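PDB 3CDK: probable succinyl-CoA:3-ketoacid coenzyme A transferase subunit B from Bacillus subtilis, which probably catalyses the transfer of coenzyme A from succinyl-CoA to a 3-oxo acid, giving a 3-oxoacyl-CoA and succinate. Local coordinates for residues Q17-G22 with D41-M46; G30-V35 with V143-H148; G107-E112 with K156-C161; M188-L193 with A208-S213. All coordinates share one frame; numbering follows the deposited sequence.

Contact 1 of 4, residues Q17-G22 with D41-M46; sequences QEIKDG and DGVHVM
The backbone N-H of His44 comes down on a face of the Asp21 carboxylate, and these two residues supply the flat groups of the contact. His44 N donates to Asp21 OD1 at 2.8 Å, 64° out of the carboxylate plane, with an N-H...O angle of 144°. The same oxygen sits 3.5 Å from His44 CB and approaches the ring obliquely, while the imidazole is carried off from residues 17-22. It also lies close to His44 O without a bond, a short approach that carries no weight at this resolution. The second oxygen, OD2, looks toward the carbonyl of Gly42, 3.7 Å from its O. What carries the carboxylate across is the Asp21 first torsion: CG stands opposite the backbone N (chi1 -161°), beside the carbonyl carbon. One residue on, Gly22 N bonds to His44 O at 2.6 Å, its donor tilted from the carbonyl plane. The two bonds therefore hold both the amide and the carbonyl of His44.

Next to these polar groups the contact turns apolar. Ile19 CG2 meets Val43 CG1 at 3.7 Å and Val45 CG2 at 4.0 Å, its side chain crossing both valines at about a right angle. Val43 CG1 also lies 3.6 Å from Asp21 N. Ile19 goes on to pack against Leu102 and Val35, and Met46 joins Met23 and Val25 through backbone bonds at the start of strand 46-49.

The chemistry is that of two surface loops pinned by backbone amides: a carboxylate accepting a peptide N-H at the protein surface, and a small aliphatic cluster, of which Ile19 is buried.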
loop_
_atom_site.group_PDB
_atom_site.type_symbol
_atom_site.label_atom_id
_atom_site.label_comp_id
_atom_site.label_asym_id
_atom_site.label_seq_id
_atom_site.Cartn_x
_atom_site.Cartn_y
_atom_site.Cartn_z
ATOM N N GLN B 17 -2.670 23.277 -23.742
ATOM C CA GLN B 17 -2.262 22.464 -24.878
ATOM C C GLN B 17 -1.458 21.210 -24.540
ATOM O O GLN B 17 -1.191 20.403 -25.421
ATOM C CB GLN B 17 -1.440 23.319 -25.832
ATOM C CG GLN B 17 -2.073 24.651 -26.173
ATOM C CD GLN B 17 -1.236 25.430 -27.153
ATOM O OE1 GLN B 17 -0.354 24.871 -27.819
ATOM N NE2 GLN B 17 -1.494 26.733 -27.248
ATOM N N GLU B 18 -1.061 21.046 -23.284
ATOM C CA GLU B 18 -0.308 19.860 -22.915
ATOM C C GLU B 18 -1.234 18.687 -22.558
ATOM O O GLU B 18 -0.825 17.510 -22.595
ATOM C CB GLU B 18 0.687 20.157 -21.792
ATOM C CG GLU B 18 1.676 21.300 -22.069
ATOM C CD GLU B 18 2.723 20.986 -23.137
ATOM O OE1 GLU B 18 3.469 20.000 -22.979
ATOM O OE2 GLU B 18 2.822 21.749 -24.133
ATOM N N ILE B 19 -2.471 18.999 -22.271
ATOM C CA ILE B 19 -3.434 17.979 -21.938
ATOM C C ILE B 19 -4.013 17.319 -23.195
ATOM O O ILE B 19 -4.756 17.929 -23.940
ATOM C CB ILE B 19 -4.495 18.637 -21.075
ATOM C CG1 ILE B 19 -3.870 18.974 -19.719
ATOM C CG2 ILE B 19 -5.650 17.724 -20.871
ATOM C CD1 ILE B 19 -4.219 20.294 -19.265
ATOM N N LYS B 20 -3.642 16.079 -23.451
ATOM C CA LYS B 20 -4.223 15.374 -24.562
ATOM C C LYS B 20 -5.327 14.472 -24.007
ATOM O O LYS B 20 -5.257 14.024 -22.862
ATOM C CB LYS B 20 -3.140 14.595 -25.329
ATOM C CG LYS B 20 -1.742 15.225 -25.266
ATOM C CD LYS B 20 -1.657 16.576 -25.980
ATOM C CE LYS B 20 -0.740 16.523 -27.192
ATOM N NZ LYS B 20 -1.373 15.888 -28.425
ATOM N N ASP B 21 -6.363 14.231 -24.808
ATOM C CA ASP B 21 -7.489 13.403 -24.369
ATOM C C ASP B 21 -7.008 12.122 -23.652
ATOM O O ASP B 21 -6.025 11.519 -24.068
ATOM C CB ASP B 21 -8.387 13.046 -25.565
ATOM C CG ASP B 21 -9.791 12.592 -25.135
ATOM O OD1 ASP B 21 -10.060 12.495 -23.918
ATOM O OD2 ASP B 21 -10.646 12.340 -26.013
ATOM N N GLY B 22 -7.695 11.725 -22.581
ATOM C CA GLY B 22 -7.461 10.417 -21.956
ATOM C C GLY B 22 -6.442 10.424 -20.836
ATOM O O GLY B 22 -6.362 9.480 -20.081
ATOM N N ASP B 41 -13.815 21.107 -24.419
ATOM C CA ASP B 41 -14.777 20.019 -24.308
ATOM C C ASP B 41 -14.422 18.737 -25.038
ATOM O O ASP B 41 -14.791 17.655 -24.586
ATOM C CB ASP B 41 -16.167 20.492 -24.729
ATOM C CG ASP B 41 -16.946 21.096 -23.572
ATOM O OD1 ASP B 41 -16.393 21.160 -22.448
ATOM O OD2 ASP B 41 -18.116 21.492 -23.786
ATOM N N GLY B 42 -13.726 18.847 -26.167
ATOM C CA GLY B 42 -13.219 17.654 -26.850
ATOM C C GLY B 42 -12.431 16.744 -25.917
ATOM O O GLY B 42 -12.533 15.515 -25.992
ATOM N N VAL B 43 -11.689 17.364 -25.000
ATOM C CA VAL B 43 -10.684 16.675 -24.200
ATOM C C VAL B 43 -11.199 16.119 -22.844
ATOM O O VAL B 43 -11.590 16.887 -21.962
ATOM C CB VAL B 43 -9.411 17.580 -24.017
ATOM C CG1 VAL B 43 -8.322 16.837 -23.246
ATOM C CG2 VAL B 43 -8.868 18.057 -25.375
ATOM N N HIS B 44 -11.173 14.787 -22.696
ATOM C CA HIS B 44 -11.618 14.101 -21.481
ATOM C C HIS B 44 -10.470 13.460 -20.712
ATOM O O HIS B 44 -9.730 12.581 -21.201
ATOM C CB HIS B 44 -12.701 13.078 -21.774
ATOM C CG HIS B 44 -13.942 13.676 -22.372
ATOM N ND1 HIS B 44 -14.355 13.399 -23.665
ATOM C CD2 HIS B 44 -14.841 14.557 -21.866
ATOM C CE1 HIS B 44 -15.467 14.064 -23.915
ATOM N NE2 HIS B 44 -15.781 14.774 -22.843
ATOM N N VAL B 45 -10.355 13.910 -19.476
ATOM C CA VAL B 45 -9.185 13.716 -18.700
ATOM C C VAL B 45 -9.636 13.495 -17.254
ATOM O O VAL B 45 -10.809 13.704 -16.945
ATOM C CB VAL B 45 -8.320 14.980 -18.815
ATOM C CG1 VAL B 45 -8.662 16.001 -17.719
ATOM C CG2 VAL B 45 -6.868 14.614 -18.747
ATOM N N MET B 46 -8.737 13.064 -16.369
ATOM C CA MET B 46 -9.083 13.071 -14.950
ATOM C C MET B 46 -8.003 13.776 -14.166
ATOM O O MET B 46 -6.838 13.444 -14.316
ATOM C CB MET B 46 -9.332 11.660 -14.425
ATOM C CG MET B 46 -10.514 10.929 -15.077
ATOM S SD MET B 46 -12.135 11.191 -14.306
ATOM C CE MET B 46 -12.081 10.130 -12.870
#

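Contact 2 of 4, residues G30-V35 with V143-H148; sequences GMPTLV and VVIMEH
Ile145 pushes a single methyl, CD1, into a shallow hollow made by Met31, Pro32 and Val35. Met31 forms one wall, its CG 3.7 Å from Ile145 CD1. Pro32 gives the floor: its CA lies 3.8 Å from that methyl and its ring carbon CG 4.1 Å. Val35 closes the remaining side more loosely, CG2 standing 4.4 Å from Ile145 CD1. The projecting methyl owes its reach to an extended outer chain (chi2 -174°) on a CG1 that sits between the backbone N and the carbonyl carbon. Met31 runs past this bump instead of stopping at it. With CG opposite the backbone N (chi1 -177°) and a bend at the last torsion, its CE ends 3.8 Å from Ile145 O.

No hydrogen bond crosses the contact; the fit is one of shape. The hollow is kept in form by its own short helical turn, where Gly30 O accepts from both Thr33 N (3.1 Å) and Thr33 OG1 (3.0 Å), the hydroxyl lying in the carbonyl plane. Pro32 is about 10 Å, side chain to side chain, from Glu50, the predicted active-site residue.

Strand 141-145 runs between strands 102-105 and 173-175, with Ile104 touching both Pro32 and Ile145. Helix 5-16 covers the turn from another side: Met31 rests on Arg8 and Met11, and Val35 on Val16, so the turn is wedged between that helix and the parallel strands.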
loop_
_atom_site.group_PDB
_atom_site.type_symbol
_atom_site.label_atom_id
_atom_site.label_comp_id
_atom_site.label_asym_id
_atom_site.label_seq_id
_atom_site.Cartn_x
_atom_site.Cartn_y
_atom_site.Cartn_z
ATOM N N GLY B 30 -0.966 26.782 -6.982
ATOM C CA GLY B 30 -0.562 28.015 -7.587
ATOM C C GLY B 30 -1.102 28.084 -8.992
ATOM O O GLY B 30 -2.154 27.525 -9.314
ATOM N N MET B 31 -0.356 28.765 -9.840
ATOM C CA MET B 31 -0.771 29.056 -11.192
ATOM C C MET B 31 -1.336 27.836 -11.961
ATOM O O MET B 31 -2.303 27.994 -12.707
ATOM C CB MET B 31 0.409 29.726 -11.904
ATOM C CG MET B 31 0.178 30.197 -13.327
ATOM S SD MET B 31 1.403 31.404 -13.935
ATOM C CE MET B 31 2.795 31.232 -12.814
ATOM N N PRO B 32 -0.756 26.619 -11.786
ATOM C CA PRO B 32 -1.253 25.518 -12.612
ATOM C C PRO B 32 -2.707 25.110 -12.388
ATOM O O PRO B 32 -3.313 24.534 -13.298
ATOM C CB PRO B 32 -0.327 24.364 -12.270
ATOM C CG PRO B 32 0.860 24.990 -11.696
ATOM C CD PRO B 32 0.348 26.164 -10.932
ATOM N N THR B 33 -3.274 25.399 -11.215
ATOM C CA THR B 33 -4.677 25.024 -10.964
ATOM C C THR B 33 -5.624 25.816 -11.872
ATOM O O THR B 33 -6.737 25.375 -12.130
ATOM C CB THR B 33 -5.107 25.177 -9.485
ATOM O OG1 THR B 33 -4.933 26.535 -9.091
ATOM C CG2 THR B 33 -4.258 24.283 -8.565
ATOM N N LEU B 34 -5.165 26.959 -12.383
ATOM C CA LEU B 34 -5.951 27.772 -13.316
ATOM C C LEU B 34 -6.228 27.064 -14.640
ATOM O O LEU B 34 -7.300 27.214 -15.209
ATOM C CB LEU B 34 -5.300 29.144 -13.532
ATOM C CG LEU B 34 -5.851 30.350 -12.732
ATOM C CD1 LEU B 34 -6.721 29.968 -11.552
ATOM C CD2 LEU B 34 -4.735 31.268 -12.266
ATOM N N VAL B 35 -5.277 26.245 -15.076
ATOM C CA VAL B 35 -5.335 25.508 -16.344
ATOM C C VAL B 35 -6.623 24.682 -16.531
ATOM O O VAL B 35 -7.085 24.522 -17.656
ATOM C CB VAL B 35 -4.052 24.603 -16.522
ATOM C CG1 VAL B 35 -4.049 23.853 -17.849
ATOM C CG2 VAL B 35 -2.753 25.433 -16.382
ATOM N N VAL B 143 6.015 19.525 -16.612
ATOM C CA VAL B 143 5.884 20.822 -17.240
ATOM C C VAL B 143 5.756 21.854 -16.145
ATOM O O VAL B 143 4.956 21.691 -15.178
ATOM C CB VAL B 143 4.663 20.871 -18.181
ATOM C CG1 VAL B 143 4.262 22.298 -18.480
ATOM C CG2 VAL B 143 4.971 20.133 -19.472
ATOM N N VAL B 144 6.551 22.909 -16.312
ATOM C CA VAL B 144 6.605 24.036 -15.385
ATOM C C VAL B 144 6.152 25.323 -16.082
ATOM O O VAL B 144 6.588 25.619 -17.225
ATOM C CB VAL B 144 8.024 24.203 -14.848
ATOM C CG1 VAL B 144 8.170 25.475 -14.103
ATOM C CG2 VAL B 144 8.344 23.075 -13.927
ATOM N N ILE B 145 5.266 26.068 -15.425
ATOM C CA ILE B 145 4.931 27.389 -15.932
ATOM C C ILE B 145 5.375 28.393 -14.937
ATOM O O ILE B 145 5.001 28.289 -13.774
ATOM C CB ILE B 145 3.440 27.606 -16.145
ATOM C CG1 ILE B 145 2.642 27.020 -14.964
ATOM C CG2 ILE B 145 3.031 27.045 -17.507
ATOM C CD1 ILE B 145 1.122 27.068 -15.165
ATOM N N MET B 146 6.150 29.370 -15.401
ATOM C CA MET B 146 6.805 30.319 -14.526
ATOM C C MET B 146 7.062 31.655 -15.235
ATOM O O MET B 146 7.424 31.669 -16.416
ATOM C CB MET B 146 8.122 29.710 -14.059
ATOM C CG MET B 146 8.861 30.490 -12.980
ATOM S SD MET B 146 10.370 29.593 -12.529
ATOM C CE MET B 146 11.396 29.789 -14.004
ATOM N N GLU B 147 6.860 32.768 -14.517
ATOM C CA GLU B 147 7.245 34.078 -15.013
ATOM C C GLU B 147 8.756 34.027 -15.236
ATOM O O GLU B 147 9.495 33.443 -14.443
ATOM C CB GLU B 147 6.841 35.211 -14.056
ATOM C CG GLU B 147 5.916 36.232 -14.724
ATOM C CD GLU B 147 6.336 37.698 -14.548
ATOM O OE1 GLU B 147 5.899 38.309 -13.539
ATOM O OE2 GLU B 147 7.061 38.257 -15.431
ATOM N N HIS B 148 9.190 34.581 -16.356
ATOM C CA HIS B 148 10.573 34.482 -16.789
ATOM C C HIS B 148 11.498 35.286 -15.876
ATOM O O HIS B 148 12.629 34.871 -15.604
ATOM C CB HIS B 148 10.666 35.012 -18.225
ATOM C CG HIS B 148 11.817 34.470 -19.011
ATOM N ND1 HIS B 148 11.682 33.423 -19.901
ATOM C CD2 HIS B 148 13.117 34.849 -19.067
ATOM C CE1 HIS B 148 12.854 33.172 -20.457
ATOM N NE2 HIS B 148 13.743 34.023 -19.971
#

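Contact 3 of 4, residues G107-E112 with K156-C161; sequences GMEVSE and KVKKTC
Val110 and Lys158 are joined by the backbone ladder of a short parallel pair. Val110 N points almost straight at Lys156 O, 3.0 Å away with an N-H...O angle of 168°. Lys158 N returns the link to Val110 O at 2.8 Å, lying in the carbonyl plane. In this register Val110 faces Val157 and Ser111 faces Lys158. A third bond, Glu112 N to Lys158 O, is less sure because that oxygen is crowded in the model.

Around the ladder come the side chains. Glu109 extends from beside its backbone N (chi1 -84°) and crosses Lys158 obliquely, CG lying 3.7 Å from Lys158 CD. Its OE1 lies 3.5 Å from Cys161 CB. The lysine tip stays beyond salt-bridge range of Glu109 and pairs instead with Glu207, while Ser162 OG bonds to Glu109 OE2. At the other end, Lys156 curls back so that NZ makes a weak bond to Met108 O at 3.5 Å. Farther out, Glu112 runs alongside Lys159, both pointing the same way, but their charged ends form no salt bridge; Glu112 OE2, less surely placed, bonds to Asp209 N.

Strand 109-111 is the middle of a three-stranded mixed sheet, with 157-158 parallel on one side and 116-117 antiparallel on the other. Met108 and Glu109 both face Ala117, forming a classic beta bulge, and Val110 packs on Leu116. Beyond strand 157-158, Val157 bonds through its backbone to Glu207 and Ala208.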
loop_
_atom_site.group_PDB
_atom_site.type_symbol
_atom_site.label_atom_id
_atom_site.label_comp_id
_atom_site.label_asym_id
_atom_site.label_seq_id
_atom_site.Cartn_x
_atom_site.Cartn_y
_atom_site.Cartn_z
ATOM N N GLY B 107 7.036 27.372 -10.389
ATOM C CA GLY B 107 8.445 27.336 -10.092
ATOM C C GLY B 107 8.933 28.653 -9.584
ATOM O O GLY B 107 8.397 29.683 -9.956
ATOM N N MET B 108 9.941 28.614 -8.721
ATOM C CA MET B 108 10.689 29.814 -8.361
ATOM C C MET B 108 11.953 30.019 -9.231
ATOM O O MET B 108 12.384 31.161 -9.441
ATOM C CB MET B 108 11.042 29.805 -6.873
ATOM C CG MET B 108 9.973 30.395 -5.966
ATOM S SD MET B 108 9.946 29.545 -4.356
ATOM C CE MET B 108 8.535 30.419 -3.625
ATOM N N GLU B 109 12.518 28.910 -9.729
ATOM C CA GLU B 109 13.712 28.907 -10.591
ATOM C C GLU B 109 13.752 27.608 -11.362
ATOM O O GLU B 109 13.297 26.579 -10.860
ATOM C CB GLU B 109 15.005 28.975 -9.776
ATOM C CG GLU B 109 15.468 30.337 -9.343
ATOM C CD GLU B 109 16.751 30.278 -8.515
ATOM O OE1 GLU B 109 17.209 29.161 -8.174
ATOM O OE2 GLU B 109 17.314 31.347 -8.192
ATOM N N VAL B 110 14.312 27.660 -12.569
ATOM C CA VAL B 110 14.637 26.484 -13.350
ATOM C C VAL B 110 16.073 26.666 -13.867
ATOM O O VAL B 110 16.563 27.797 -13.974
ATOM C CB VAL B 110 13.611 26.237 -14.480
ATOM C CG1 VAL B 110 14.021 25.085 -15.348
ATOM C CG2 VAL B 110 12.269 25.921 -13.929
ATOM N N SER B 111 16.764 25.563 -14.155
ATOM C CA SER B 111 18.174 25.619 -14.576
ATOM C C SER B 111 18.363 24.948 -15.912
ATOM O O SER B 111 17.478 24.200 -16.360
ATOM C CB SER B 111 19.110 24.970 -13.538
ATOM O OG SER B 111 19.098 23.544 -13.621
ATOM N N GLU B 112 19.520 25.237 -16.524
ATOM C CA GLU B 112 20.013 24.645 -17.789
ATOM C C GLU B 112 19.696 23.172 -17.965
ATOM O O GLU B 112 19.266 22.744 -19.042
ATOM C CB GLU B 112 21.541 24.783 -17.867
ATOM C CG GLU B 112 22.018 26.124 -18.349
ATOM C CD GLU B 112 23.510 26.318 -18.240
ATOM O OE1 GLU B 112 24.198 25.505 -17.613
ATOM O OE2 GLU B 112 24.008 27.304 -18.785
ATOM N N LYS B 156 14.782 34.122 -13.800
ATOM C CA LYS B 156 14.569 32.908 -13.036
ATOM C C LYS B 156 15.066 31.667 -13.808
ATOM O O LYS B 156 14.931 30.537 -13.344
ATOM C CB LYS B 156 13.078 32.774 -12.716
ATOM C CG LYS B 156 12.537 33.871 -11.826
ATOM C CD LYS B 156 11.125 34.222 -12.207
ATOM C CE LYS B 156 10.215 34.330 -11.001
ATOM N NZ LYS B 156 9.668 33.022 -10.570
ATOM N N VAL B 157 15.635 31.885 -14.994
ATOM C CA VAL B 157 16.080 30.779 -15.843
ATOM C C VAL B 157 17.597 30.759 -15.854
ATOM O O VAL B 157 18.234 31.521 -16.573
ATOM C CB VAL B 157 15.527 30.911 -17.283
ATOM C CG1 VAL B 157 15.682 29.603 -18.015
ATOM C CG2 VAL B 157 14.059 31.332 -17.261
ATOM N N LYS B 158 18.168 29.868 -15.056
ATOM C CA LYS B 158 19.565 30.018 -14.650
ATOM C C LYS B 158 20.437 28.847 -15.026
ATOM O O LYS B 158 19.925 27.769 -15.302
ATOM C CB LYS B 158 19.650 30.172 -13.138
ATOM C CG LYS B 158 18.336 30.364 -12.444
ATOM C CD LYS B 158 18.567 31.189 -11.215
ATOM C CE LYS B 158 18.760 32.621 -11.613
ATOM N NZ LYS B 158 19.867 33.221 -10.852
ATOM N N LYS B 159 21.755 29.077 -15.011
ATOM C CA LYS B 159 22.750 28.029 -15.180
ATOM C C LYS B 159 22.571 27.061 -14.059
ATOM O O LYS B 159 22.340 25.889 -14.269
ATOM C CB LYS B 159 24.174 28.575 -15.084
ATOM C CG LYS B 159 24.672 29.222 -16.329
ATOM C CD LYS B 159 26.116 28.840 -16.648
ATOM C CE LYS B 159 26.380 29.123 -18.105
ATOM N NZ LYS B 159 27.710 29.787 -18.331
ATOM N N THR B 160 22.671 27.564 -12.849
ATOM C CA THR B 160 22.568 26.734 -11.683
ATOM C C THR B 160 21.562 27.376 -10.716
ATOM O O THR B 160 21.487 28.593 -10.617
ATOM C CB THR B 160 23.961 26.482 -11.072
ATOM O OG1 THR B 160 23.806 26.000 -9.741
ATOM C CG2 THR B 160 24.800 27.740 -11.013
ATOM N N CYS B 161 20.758 26.565 -10.038
ATOM C CA CYS B 161 19.724 27.113 -9.158
ATOM C C CYS B 161 20.340 27.666 -7.902
ATOM O O CYS B 161 21.281 27.078 -7.383
ATOM C CB CYS B 161 18.688 26.057 -8.795
ATOM S SG CYS B 161 17.357 25.928 -9.997
#

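Contact 4 of 4, residues M188-L193 with A208-S213; sequences MTLTEL and ADFAVS
Met188 and Phe210 meet where the two parallel strands of a beta-alpha-beta unit come together: strand 187-193, helix 199-204 and strand 211-212.

Three backbone hydrogen bonds join the strands. Ala211 N donates to Met188 O at 2.8 Å. Leu190 N donates to Ala211 O, also at 2.8 Å, and Ser213 N to Leu190 O at 3.0 Å. Ala211 thus uses both its N-H and its carbonyl on strand 187-193, placing it opposite Thr189, while Leu190 likewise binds on both sides of Val212.

Apolar contacts gather on the side of the pair that bears Leu190 and Val212. The Phe210 ring receives Met188 CE at its edge, near the ring plane, although the exact place of that methyl is uncertain. Leu190 lies beside the ring, pointing the same way, with CB 4.0 Å from Phe210 CD1. The phenyl gets there because CG stands between the backbone N and the carbonyl carbon (chi1 50°). Two further rings meet it: Tyr203 of the helix, with planes at about 20°, and Phe181 of strand 179-184, at about 60°. Leu190 adds Val202 from the same helix, so the crossover helix and the neighbouring strand share this aromatic cluster.

Thr189 and Ala211 share the other side. Further along, Thr191 and Glu192 both face Val180, a classic beta bulge on the edge toward strand 179-184.

Mixed contacts close the end of the pair: Thr189 CG2 reaches 3.7 Å to Ser213 CB, while the hydroxyl OG of Ser213 bonds back to Ser215 O.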
loop_
_atom_site.group_PDB
_atom_site.type_symbol
_atom_site.label_atom_id
_atom_site.label_comp_id
_atom_site.label_asym_id
_atom_site.label_seq_id
_atom_site.Cartn_x
_atom_site.Cartn_y
_atom_site.Cartn_z
ATOM N N MET B 188 19.206 22.420 -22.629
ATOM C CA MET B 188 18.021 23.230 -22.806
ATOM C C MET B 188 18.012 23.800 -24.226
ATOM O O MET B 188 19.058 24.175 -24.784
ATOM C CB MET B 188 17.985 24.342 -21.761
ATOM C CG MET B 188 16.719 25.168 -21.743
ATOM S SD MET B 188 16.656 26.435 -20.448
ATOM C CE MET B 188 18.042 27.470 -20.853
ATOM N N THR B 189 16.818 23.867 -24.806
ATOM C CA THR B 189 16.652 24.295 -26.174
ATOM C C THR B 189 15.440 25.185 -26.258
ATOM O O THR B 189 14.361 24.831 -25.802
ATOM C CB THR B 189 16.457 23.088 -27.076
ATOM O OG1 THR B 189 17.639 22.277 -27.034
ATOM C CG2 THR B 189 16.177 23.512 -28.502
ATOM N N LEU B 190 15.624 26.362 -26.830
ATOM C CA LEU B 190 14.518 27.266 -26.960
ATOM C C LEU B 190 13.713 26.802 -28.137
ATOM O O LEU B 190 14.235 26.620 -29.234
ATOM C CB LEU B 190 15.018 28.686 -27.129
ATOM C CG LEU B 190 14.036 29.747 -27.602
ATOM C CD1 LEU B 190 12.838 29.871 -26.677
ATOM C CD2 LEU B 190 14.803 31.038 -27.683
ATOM N N THR B 191 12.422 26.630 -27.911
ATOM C CA THR B 191 11.608 25.835 -28.815
ATOM C C THR B 191 10.421 26.601 -29.469
ATOM O O THR B 191 10.060 26.331 -30.613
ATOM C CB THR B 191 11.224 24.496 -28.103
ATOM O OG1 THR B 191 11.079 23.459 -29.068
ATOM C CG2 THR B 191 9.966 24.619 -27.257
ATOM N N GLU B 192 9.829 27.539 -28.729
ATOM C CA GLU B 192 8.796 28.450 -29.230
ATOM C C GLU B 192 8.894 29.761 -28.488
ATOM O O GLU B 192 9.601 29.894 -27.481
ATOM C CB GLU B 192 7.360 27.973 -29.010
ATOM C CG GLU B 192 7.071 26.478 -28.936
ATOM C CD GLU B 192 5.590 26.214 -28.643
ATOM O OE1 GLU B 192 4.751 27.136 -28.850
ATOM O OE2 GLU B 192 5.264 25.092 -28.204
ATOM N N LEU B 193 8.110 30.717 -28.968
ATOM C CA LEU B 193 8.209 32.096 -28.535
ATOM C C LEU B 193 6.806 32.657 -28.349
ATOM O O LEU B 193 5.927 32.399 -29.174
ATOM C CB LEU B 193 8.960 32.874 -29.609
ATOM C CG LEU B 193 10.251 33.635 -29.315
ATOM C CD1 LEU B 193 11.130 32.908 -28.348
ATOM C CD2 LEU B 193 11.007 33.874 -30.600
ATOM N N ALA B 208 20.555 30.961 -17.987
ATOM C CA ALA B 208 20.822 29.650 -18.557
ATOM C C ALA B 208 21.427 29.694 -19.972
ATOM O O ALA B 208 21.226 30.651 -20.716
ATOM C CB ALA B 208 19.552 28.852 -18.581
ATOM N N ASP B 209 22.173 28.637 -20.309
ATOM C CA ASP B 209 22.612 28.308 -21.674
ATOM C C ASP B 209 21.604 27.419 -22.380
ATOM O O ASP B 209 21.152 26.388 -21.827
ATOM C CB ASP B 209 23.900 27.495 -21.645
ATOM C CG ASP B 209 25.126 28.342 -21.704
ATOM O OD1 ASP B 209 25.004 29.581 -21.564
ATOM O OD2 ASP B 209 26.218 27.756 -21.902
ATOM N N PHE B 210 21.294 27.782 -23.611
ATOM C CA PHE B 210 20.418 26.972 -24.397
ATOM C C PHE B 210 20.806 26.948 -25.862
ATOM O O PHE B 210 21.317 27.923 -26.399
ATOM C CB PHE B 210 18.980 27.450 -24.235
ATOM C CG PHE B 210 18.801 28.921 -24.442
ATOM C CD1 PHE B 210 18.660 29.451 -25.738
ATOM C CD2 PHE B 210 18.748 29.784 -23.352
ATOM C CE1 PHE B 210 18.475 30.820 -25.938
ATOM C CE2 PHE B 210 18.568 31.169 -23.548
ATOM C CZ PHE B 210 18.435 31.688 -24.842
ATOM N N ALA B 211 20.569 25.804 -26.491
ATOM C CA ALA B 211 20.535 25.703 -27.937
ATOM C C ALA B 211 19.257 26.368 -28.433
ATOM O O ALA B 211 18.215 26.310 -27.782
ATOM C CB ALA B 211 20.571 24.240 -28.357
ATOM N N VAL B 212 19.318 27.040 -29.569
ATOM C CA VAL B 212 18.049 27.415 -30.168
ATOM C C VAL B 212 17.662 26.389 -31.216
ATOM O O VAL B 212 18.473 26.015 -32.055
ATOM C CB VAL B 212 17.896 28.912 -30.515
ATOM C CG1 VAL B 212 19.195 29.669 -30.289
ATOM C CG2 VAL B 212 17.299 29.101 -31.888
ATOM N N SER B 213 16.428 25.903 -31.101
ATOM C CA SER B 213 15.912 24.853 -31.945
ATOM C C SER B 213 16.072 25.159 -33.417
ATOM O O SER B 213 16.091 26.322 -33.860
ATOM C CB SER B 213 14.448 24.591 -31.643
ATOM O OG SER B 213 13.906 23.642 -32.538
#

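Contacts 1 and 2 interleave along the chain, as do 2 and 3, while contact 4 opens only after the others close. Contacts 1 and 3 lie on opposite sides of the chain's centre, their own centres about 29 Å apart; contact 2 is the central one, its centre about 17 Å from that of contact 1 and about 15 Å from that of contact 3. Contact 1 touches it through Ile19 on Val35, and contact 3 through Met146 and the backbone bond of His148 with Lys156. Contacts 2 and 4 both reach the large mixed sheet. Contact 3 lies on the small three-stranded sheet and connects contact 2 with contact 4, about 14 Å away between centres, through Val157 and Ala208.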